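Long-range contact in lectin (Lotus tetragonolobus, PDB 2EIG), which probably binds L-fucosyl-containing sugars as a calcium- and manganese-containing legume seed lectin that assembles from four chains: residues Arg27-Thr32 with Arg215-Ser220. Residues are numbered along the deposited sequence; the frame is centred on the assembly and turned at random.
Sequences RLAMPT and RHDIYS
With CG set between its backbone N and carbonyl carbon (chi1 90°), R27 sends its chain across strand 215-220 to D217, whose CG stands beside its own backbone N (chi1 -62°). NH1 of R27 reaches OD1 of D217 at 2.8 Å, the oxygen lying near the guanidinium plane but being approached from above the carboxylate plane. The same OD1 takes NE of R215 on its syn lone pair, also at 2.8 Å, while NH2 of R215 bonds OD2. One carboxylate thus joins two arginines and probably balances part of their charge. Over one face of the R27 guanidinium comes the rim of Y219, CE2 of Y219 3.6 Å from CZ of R27, the two planes 78° apart. NH1 of R215 also bonds O of T32, which lies near the guanidinium plane, though the donor stands above the T32 carbonyl plane. W23 makes a cation-pi contact with R215.

Beneath these charges the backbones run antiparallel: L28 and I218 form a hydrogen-bonded pair, A29 and D217 a non-hydrogen-bonded one. This strand pair belongs to one of the two sheets of the legume lectin sandwich, strand 214-226 pairing on its other side with strand 61-72. The opposite face, carrying L28 and I218, turns into the sandwich: CD2 of L28 lies 3.7 Å from CD1 of I218, and SD of M30 touches the same methyl, with F204 of the other sheet against both M30 and I218.

Where the strand ends, a cis peptide leads into P31. ND1 of H216 donates to O of M30 over a short 2.5 Å, in the plane of both ring and carbonyl, and its NE2 bonds E214. A water bridges O of P31, N of H216 and OD2 of D217, tying the turn to the strand.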
# COMPACT_ATOMS: atom_id res chain seq x y z
N ARG A 27 10.14 9.82 -33.92
CA ARG A 27 10.27 8.93 -32.77
C ARG A 27 11.46 9.31 -31.89
O ARG A 27 12.39 9.96 -32.36
CB ARG A 27 10.14 7.44 -33.16
CG ARG A 27 11.37 6.69 -33.54
CD ARG A 27 10.92 5.56 -34.50
NE ARG A 27 11.54 4.24 -34.25
CZ ARG A 27 11.12 3.08 -34.77
NH1 ARG A 27 11.74 1.93 -34.46
NH2 ARG A 27 10.07 3.06 -35.60
N LEU A 28 11.39 8.99 -30.61
CA LEU A 28 12.46 9.29 -29.70
C LEU A 28 13.38 8.06 -29.57
O LEU A 28 13.00 7.04 -29.00
CB LEU A 28 11.90 9.74 -28.34
CG LEU A 28 12.95 9.86 -27.21
CD1 LEU A 28 14.17 10.76 -27.57
CD2 LEU A 28 12.20 10.36 -25.97
N ALA A 29 14.59 8.17 -30.12
CA ALA A 29 15.47 7.02 -30.19
C ALA A 29 16.55 7.10 -29.11
O ALA A 29 17.24 8.11 -28.95
CB ALA A 29 16.08 6.89 -31.51
N MET A 30 16.68 6.01 -28.37
CA MET A 30 17.56 6.01 -27.20
C MET A 30 18.16 4.61 -27.17
O MET A 30 17.66 3.75 -26.48
CB MET A 30 16.72 6.25 -25.92
CG MET A 30 16.00 7.60 -25.90
SD MET A 30 15.06 7.76 -24.41
CE MET A 30 16.40 8.08 -23.22
N PRO A 31 19.25 4.40 -27.90
CA PRO A 31 19.97 5.47 -28.62
C PRO A 31 19.56 5.62 -30.08
O PRO A 31 18.90 4.75 -30.67
CB PRO A 31 21.42 4.98 -28.59
CG PRO A 31 21.27 3.49 -28.80
CD PRO A 31 19.90 3.10 -28.10
N THR A 32 19.97 6.74 -30.66
CA THR A 32 19.77 6.96 -32.06
C THR A 32 20.46 5.85 -32.90
O THR A 32 19.89 5.35 -33.87
CB THR A 32 20.35 8.30 -32.44
OG1 THR A 32 20.11 8.49 -33.83
CG2 THR A 32 21.83 8.36 -32.16
N ARG A 215 17.62 -1.32 -29.79
CA ARG A 215 16.97 -0.02 -29.91
C ARG A 215 15.98 0.11 -28.73
O ARG A 215 15.42 -0.90 -28.27
CB ARG A 215 16.22 0.08 -31.24
CG ARG A 215 17.11 -0.06 -32.54
CD ARG A 215 16.42 0.51 -33.79
NE ARG A 215 16.07 1.92 -33.58
CZ ARG A 215 16.90 2.95 -33.70
NH1 ARG A 215 18.16 2.78 -34.09
NH2 ARG A 215 16.44 4.17 -33.44
N HIS A 216 15.77 1.35 -28.27
CA HIS A 216 14.61 1.73 -27.44
C HIS A 216 14.05 2.96 -28.08
O HIS A 216 14.65 4.01 -28.01
CB HIS A 216 15.00 2.05 -26.00
CG HIS A 216 16.04 1.14 -25.45
ND1 HIS A 216 17.38 1.44 -25.51
CD2 HIS A 216 15.97 -0.10 -24.90
CE1 HIS A 216 18.09 0.46 -24.97
NE2 HIS A 216 17.26 -0.48 -24.57
N ASP A 217 12.93 2.80 -28.75
CA ASP A 217 12.35 3.87 -29.54
C ASP A 217 11.02 4.07 -28.96
O ASP A 217 10.20 3.14 -28.88
CB ASP A 217 12.18 3.45 -30.99
CG ASP A 217 13.48 3.14 -31.64
OD1 ASP A 217 13.54 2.10 -32.32
OD2 ASP A 217 14.44 3.93 -31.44
N ILE A 218 10.83 5.32 -28.58
CA ILE A 218 9.64 5.80 -27.94
C ILE A 218 8.88 6.58 -28.98
O ILE A 218 9.43 7.47 -29.63
CB ILE A 218 10.01 6.73 -26.76
CG1 ILE A 218 10.94 6.00 -25.77
CG2 ILE A 218 8.74 7.23 -26.03
CD1 ILE A 218 11.52 6.93 -24.70
N TYR A 219 7.59 6.28 -29.07
CA TYR A 219 6.74 6.81 -30.09
C TYR A 219 5.87 7.97 -29.66
O TYR A 219 5.46 8.79 -30.49
CB TYR A 219 5.85 5.71 -30.61
CG TYR A 219 6.66 4.53 -31.09
CD1 TYR A 219 6.38 3.28 -30.64
CD2 TYR A 219 7.74 4.72 -31.98
CE1 TYR A 219 7.13 2.19 -31.06
CE2 TYR A 219 8.51 3.64 -32.40
CZ TYR A 219 8.19 2.38 -31.94
OH TYR A 219 8.92 1.31 -32.37
N SER A 220 5.54 8.01 -28.37
CA SER A 220 4.57 8.95 -27.84
C SER A 220 4.74 9.03 -26.34
O SER A 220 5.28 8.12 -25.71
CB SER A 220 3.10 8.53 -28.19
OG SER A 220 2.60 7.44 -27.43
O HOH W 1 16.90 3.17 -30.17